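Local coordinates for S-adenosyl-L-methionine methyl transferase (Ruegeria pomeroyi DSS-3, PDB 3IHT), which binds S-adenosylmethionine and probably transfers its methyl group to an acceptor, at residues 28-33 and 56-61; 68-73 and 94-99. All blocks are in the same frame, centred on the assembly; numbering follows the deposited sequence. Where two conformers were deposited one is given.

Contact 1: residues 28-33 and 56-61; sequences ACLEHA and HHLRQH
The side chain of E31 starts beside its backbone N, with CG anti to the carbonyl carbon, and the chain beyond CG is extended, which carries the carboxylate to the ring edge of H57. H57 has CG anti to its backbone N (chi1 -160°), which brings NE2 to that carboxylate, and the two side chains meet at about a right angle. They join two neighbouring helices of the Rossmann-like methyltransferase fold; the axes of the two short segments come within 10.9 Å, with a crossing angle of -30°. H57 NE2 donates to E31 OE2 at 2.7 Å, a bent bond with an N-H...O angle of 142°. It uses the anti lone pair of OE2, and the carboxylate lies nearly in the ring plane. The other ring nitrogen, H57 ND1, is bonded to S14 OG of the second subunit, so both nitrogens of this buried imidazole are engaged and its rotation is fixed. The H61 ring stacks on the same carboxylate, its CE1 3.4 Å from E31 OE2, which lies over the ring face. The CG of E31 makes a CH-pi contact over that ring, 4.2 Å from its centroid. Elsewhere the contact is apolar: L30 CD1 touches L58 CD2 at 4.2 Å.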
# COMPACT_ATOMS: atom_id res chain seq x y z
N ALA A 28 -10.72 0.23 -8.95
CA ALA A 28 -11.50 0.61 -10.17
C ALA A 28 -11.83 -0.64 -11.01
O ALA A 28 -12.98 -0.85 -11.40
CB ALA A 28 -10.71 1.68 -11.01
N CYS A 29 -10.82 -1.47 -11.23
CA CYS A 29 -10.96 -2.69 -12.05
C CYS A 29 -11.87 -3.71 -11.40
O CYS A 29 -12.72 -4.30 -12.06
CB CYS A 29 -9.60 -3.28 -12.39
SG CYS A 29 -8.70 -2.27 -13.58
N LEU A 30 -11.72 -3.93 -10.10
CA LEU A 30 -12.59 -4.89 -9.41
C LEU A 30 -14.05 -4.46 -9.35
O LEU A 30 -14.93 -5.27 -9.59
CB LEU A 30 -12.11 -5.21 -8.00
CG LEU A 30 -10.83 -6.05 -8.02
CD1 LEU A 30 -10.26 -6.20 -6.59
CD2 LEU A 30 -11.03 -7.43 -8.66
N GLU A 31 -14.31 -3.18 -9.06
CA GLU A 31 -15.68 -2.71 -9.03
C GLU A 31 -16.33 -2.83 -10.41
O GLU A 31 -17.47 -3.30 -10.55
CB GLU A 31 -15.76 -1.29 -8.45
CG GLU A 31 -15.51 -1.28 -6.92
CD GLU A 31 -15.56 0.07 -6.27
OE1 GLU A 31 -16.08 1.01 -6.90
OE2 GLU A 31 -15.06 0.23 -5.14
N HIS A 32 -15.56 -2.49 -11.44
CA HIS A 32 -16.02 -2.63 -12.81
C HIS A 32 -16.29 -4.11 -13.14
O HIS A 32 -17.35 -4.45 -13.66
CB HIS A 32 -14.97 -2.05 -13.77
CG HIS A 32 -15.30 -2.21 -15.22
ND1 HIS A 32 -16.40 -1.63 -15.82
CD2 HIS A 32 -14.66 -2.90 -16.21
CE1 HIS A 32 -16.43 -1.96 -17.10
NE2 HIS A 32 -15.37 -2.70 -17.37
N ALA A 33 -15.33 -4.97 -12.79
CA ALA A 33 -15.42 -6.41 -13.10
C ALA A 33 -16.61 -7.08 -12.38
O ALA A 33 -17.31 -7.89 -12.98
CB ALA A 33 -14.12 -7.14 -12.81
N HIS A 56 -11.17 -7.84 1.58
CA HIS A 56 -12.12 -7.06 2.35
C HIS A 56 -13.01 -6.24 1.42
O HIS A 56 -14.22 -6.15 1.63
CB HIS A 56 -11.38 -6.13 3.31
CG HIS A 56 -12.27 -5.48 4.34
ND1 HIS A 56 -12.83 -4.23 4.16
CD2 HIS A 56 -12.68 -5.90 5.56
CE1 HIS A 56 -13.55 -3.91 5.22
NE2 HIS A 56 -13.48 -4.92 6.08
N HIS A 57 -12.40 -5.66 0.39
CA HIS A 57 -13.13 -4.87 -0.61
C HIS A 57 -14.14 -5.75 -1.36
O HIS A 57 -15.30 -5.35 -1.54
CB HIS A 57 -12.15 -4.21 -1.59
CG HIS A 57 -12.75 -3.05 -2.32
ND1 HIS A 57 -12.91 -1.82 -1.72
CD2 HIS A 57 -13.27 -2.94 -3.57
CE1 HIS A 57 -13.46 -0.99 -2.58
NE2 HIS A 57 -13.71 -1.65 -3.70
N LEU A 58 -13.71 -6.93 -1.79
CA LEU A 58 -14.58 -7.87 -2.46
C LEU A 58 -15.77 -8.26 -1.58
O LEU A 58 -16.91 -8.31 -2.05
CB LEU A 58 -13.84 -9.14 -2.90
CG LEU A 58 -12.82 -8.99 -4.05
CD1 LEU A 58 -12.01 -10.30 -4.22
CD2 LEU A 58 -13.52 -8.62 -5.34
N ARG A 59 -15.50 -8.52 -0.30
CA ARG A 59 -16.57 -8.90 0.63
C ARG A 59 -17.63 -7.80 0.71
O ARG A 59 -18.81 -8.09 0.87
CB ARG A 59 -16.01 -9.21 2.02
CG ARG A 59 -15.13 -10.45 2.11
CD ARG A 59 -14.77 -10.75 3.56
NE ARG A 59 -15.95 -10.80 4.44
CZ ARG A 59 -16.55 -11.91 4.84
NH1 ARG A 59 -16.09 -13.09 4.49
NH2 ARG A 59 -17.62 -11.83 5.64
N GLN A 60 -17.22 -6.53 0.63
CA GLN A 60 -18.14 -5.40 0.69
C GLN A 60 -18.95 -5.23 -0.61
O GLN A 60 -20.12 -4.81 -0.57
CB GLN A 60 -17.35 -4.12 1.01
CG GLN A 60 -18.20 -2.88 1.26
CD GLN A 60 -17.43 -1.73 1.92
OE1 GLN A 60 -16.68 -1.94 2.88
NE2 GLN A 60 -17.65 -0.53 1.45
N HIS A 61 -18.34 -5.53 -1.76
CA HIS A 61 -18.92 -5.23 -3.07
C HIS A 61 -19.57 -6.40 -3.82
O HIS A 61 -20.40 -6.19 -4.69
CB HIS A 61 -17.86 -4.55 -3.95
CG HIS A 61 -17.59 -3.15 -3.53
ND1 HIS A 61 -18.19 -2.06 -4.12
CD2 HIS A 61 -16.81 -2.66 -2.53
CE1 HIS A 61 -17.80 -0.96 -3.50
NE2 HIS A 61 -16.97 -1.30 -2.53

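Contact 2: residues 68-73 and 94-99; sequences YVFERA and ETLPAT. With SAM (S-adenosylmethionine), chain C.
F70 pushes its ring against three side chains of helix 92-103, with T95 at the edge and L96 and T99 obliquely placed. T95 OG1 lies near the ring plane, 3.6 Å from F70 CD2. L96 CD2 reaches F70 CE2 at 3.8 Å, its side chain crossing the phenylalanine at about a right angle. T99 comes from the opposite direction and sets OG1 3.6 Å from F70 CE2. That hydroxyl donates to T95 O at 2.7 Å, tilted 33° from the carbonyl plane. T99 N reaches the same oxygen from the other face, so T95 O is gripped twice.

The next residue, E71, points away from the helix and holds the cofactor ribose. Its chain bends at chi2 (57°), and the two carboxylate oxygens split the ribose hydroxyls of SAM: O3' donates to E71 OE1 at 2.6 Å and O2' to E71 OE2 at 2.8 Å. A73 N also donates to E71 OE2, in a nearly straight bond, which steadies the carboxylate. With an alanine in place of E71, O2' and O3' would probably both lose their carboxylate acceptor, and A73 N its mate. R72 NE donates to SAM O2' at 3.1 Å, while its guanidinium lies with one face over N7 of the adenine. An acidic residue at the end of the second strand, gripping the ribose diol, is a hallmark of Rossmann-fold methyltransferases.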
# COMPACT_ATOMS: atom_id res chain seq x y z
N TYR A 68 -13.90 -17.48 -2.88
CA TYR A 68 -12.87 -18.42 -2.42
C TYR A 68 -11.49 -17.76 -2.50
O TYR A 68 -11.16 -17.07 -3.51
CB TYR A 68 -12.86 -19.71 -3.22
CG TYR A 68 -14.04 -20.57 -2.99
CD1 TYR A 68 -15.23 -20.31 -3.66
CD2 TYR A 68 -14.02 -21.61 -2.05
CE1 TYR A 68 -16.35 -21.10 -3.43
CE2 TYR A 68 -15.15 -22.37 -1.79
CZ TYR A 68 -16.30 -22.10 -2.51
OH TYR A 68 -17.45 -22.83 -2.32
N VAL A 69 -10.71 -17.94 -1.44
CA VAL A 69 -9.40 -17.35 -1.29
C VAL A 69 -8.34 -18.43 -1.38
O VAL A 69 -8.39 -19.42 -0.67
CB VAL A 69 -9.29 -16.58 0.09
CG1 VAL A 69 -7.89 -16.07 0.30
CG2 VAL A 69 -10.27 -15.44 0.14
N PHE A 70 -7.36 -18.21 -2.28
CA PHE A 70 -6.24 -19.13 -2.51
C PHE A 70 -5.00 -18.51 -1.87
O PHE A 70 -4.64 -17.36 -2.17
CB PHE A 70 -5.98 -19.31 -4.01
CG PHE A 70 -7.09 -20.02 -4.75
CD1 PHE A 70 -8.32 -19.41 -4.95
CD2 PHE A 70 -6.87 -21.27 -5.29
CE1 PHE A 70 -9.32 -20.03 -5.66
CE2 PHE A 70 -7.88 -21.90 -6.02
CZ PHE A 70 -9.08 -21.29 -6.21
N GLU A 71 -4.40 -19.20 -0.92
CA GLU A 71 -3.27 -18.63 -0.19
C GLU A 71 -2.42 -19.78 0.37
O GLU A 71 -2.93 -20.84 0.74
CB GLU A 71 -3.78 -17.70 0.95
CG GLU A 71 -2.75 -17.16 1.87
CD GLU A 71 -1.64 -16.38 1.13
OE1 GLU A 71 -1.94 -15.34 0.53
OE2 GLU A 71 -0.48 -16.82 1.17
N ARG A 72 -1.11 -19.57 0.41
CA ARG A 72 -0.19 -20.57 0.91
C ARG A 72 -0.00 -20.42 2.42
O ARG A 72 0.18 -21.42 3.11
CB ARG A 72 1.17 -20.52 0.17
CG ARG A 72 2.00 -19.29 0.41
CD ARG A 72 3.15 -19.23 -0.61
NE ARG A 72 3.64 -17.88 -0.85
CZ ARG A 72 4.49 -17.56 -1.82
NH1 ARG A 72 4.91 -18.49 -2.67
NH2 ARG A 72 4.89 -16.31 -1.96
N ALA A 73 -0.08 -19.19 2.93
CA ALA A 73 0.07 -18.95 4.37
C ALA A 73 -0.81 -17.78 4.83
O ALA A 73 -0.59 -16.65 4.41
CB ALA A 73 1.53 -18.65 4.65
N GLU A 94 -0.50 -26.18 -7.47
CA GLU A 94 -1.21 -27.42 -7.23
C GLU A 94 -2.70 -27.22 -6.98
O GLU A 94 -3.52 -28.01 -7.43
CB GLU A 94 -0.61 -28.18 -6.04
CG GLU A 94 0.73 -28.85 -6.35
CD GLU A 94 1.88 -27.85 -6.36
OE1 GLU A 94 2.08 -27.16 -5.31
OE2 GLU A 94 2.59 -27.76 -7.40
N THR A 95 -3.07 -26.19 -6.23
CA THR A 95 -4.47 -26.02 -5.84
C THR A 95 -5.40 -25.55 -6.97
O THR A 95 -6.57 -25.88 -6.95
CB THR A 95 -4.65 -25.10 -4.62
OG1 THR A 95 -4.32 -23.75 -4.97
CG2 THR A 95 -3.83 -25.58 -3.41
N LEU A 96 -4.90 -24.81 -7.95
CA LEU A 96 -5.74 -24.48 -9.10
C LEU A 96 -6.20 -25.74 -9.86
O LEU A 96 -7.41 -25.93 -10.05
CB LEU A 96 -5.11 -23.41 -10.01
CG LEU A 96 -5.26 -21.96 -9.52
CD1 LEU A 96 -4.40 -20.99 -10.29
CD2 LEU A 96 -6.76 -21.52 -9.63
N PRO A 97 -5.27 -26.63 -10.24
CA PRO A 97 -5.74 -27.85 -10.91
C PRO A 97 -6.67 -28.70 -10.03
O PRO A 97 -7.65 -29.24 -10.51
CB PRO A 97 -4.45 -28.61 -11.21
CG PRO A 97 -3.42 -27.60 -11.29
CD PRO A 97 -3.82 -26.47 -10.35
N ALA A 98 -6.39 -28.78 -8.74
CA ALA A 98 -7.27 -29.51 -7.81
C ALA A 98 -8.69 -28.90 -7.76
O ALA A 98 -9.73 -29.63 -7.74
CB ALA A 98 -6.66 -29.56 -6.41
N THR A 99 -8.74 -27.58 -7.73
CA THR A 99 -10.00 -26.87 -7.68
C THR A 99 -10.78 -27.04 -8.99
O THR A 99 -12.00 -27.11 -8.98
CB THR A 99 -9.78 -25.38 -7.33
OG1 THR A 99 -9.09 -25.31 -6.06
CG2 THR A 99 -11.12 -24.63 -7.26
N SAM C . -4.24 -8.36 -2.71
CA SAM C . -3.76 -8.43 -1.29
C SAM C . -4.31 -7.24 -0.46
O SAM C . -3.98 -7.07 0.74
OXT SAM C . -5.01 -6.37 -1.03
CB SAM C . -2.23 -8.55 -1.20
CG SAM C . -1.64 -9.90 -1.67
SD SAM C . 0.18 -10.04 -1.42
CE SAM C . 0.71 -8.75 -2.60
C5' SAM C . 0.48 -11.60 -2.37
C4' SAM C . -0.04 -12.88 -1.72
O4' SAM C . 0.02 -13.94 -2.69
C3' SAM C . 0.76 -13.35 -0.50
O3' SAM C . -0.06 -13.55 0.65
C2' SAM C . 1.46 -14.62 -0.96
O2' SAM C . 1.73 -15.63 0.04
C1' SAM C . 0.48 -15.11 -2.02
N9 SAM C . 1.12 -16.05 -2.98
C8 SAM C . 2.17 -15.78 -3.84
N7 SAM C . 2.44 -16.89 -4.57
C5 SAM C . 1.59 -17.87 -4.19
C6 SAM C . 1.44 -19.19 -4.62
N6 SAM C . 2.25 -19.73 -5.56
N1 SAM C . 0.42 -19.93 -4.05
C2 SAM C . -0.41 -19.44 -3.07
N3 SAM C . -0.24 -18.12 -2.63
C4 SAM C . 0.74 -17.36 -3.20

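Along the chain the two contacts come in series: contact 1 closes at helix 53-61 before contact 2 opens on strand 67-71, the next element. Their centres are 20 Å apart, on opposite sides of the chain's centre, and their nearest atoms stay about 7 Å from each other. Contact 1 pairs helices 15-36 and 53-61 beside the second subunit. Contact 2 sets helix 92-103 against strand 67-71, next to the outermost strand 87-89 of the mixed sheet, and no other protein chain touches it. Contact 2 carries the SAM-binding residues E71 and R72. Contact 1 lies farther off, with L30 close to the SAM-binding T54 and its side chain about 7 Å from the cofactor.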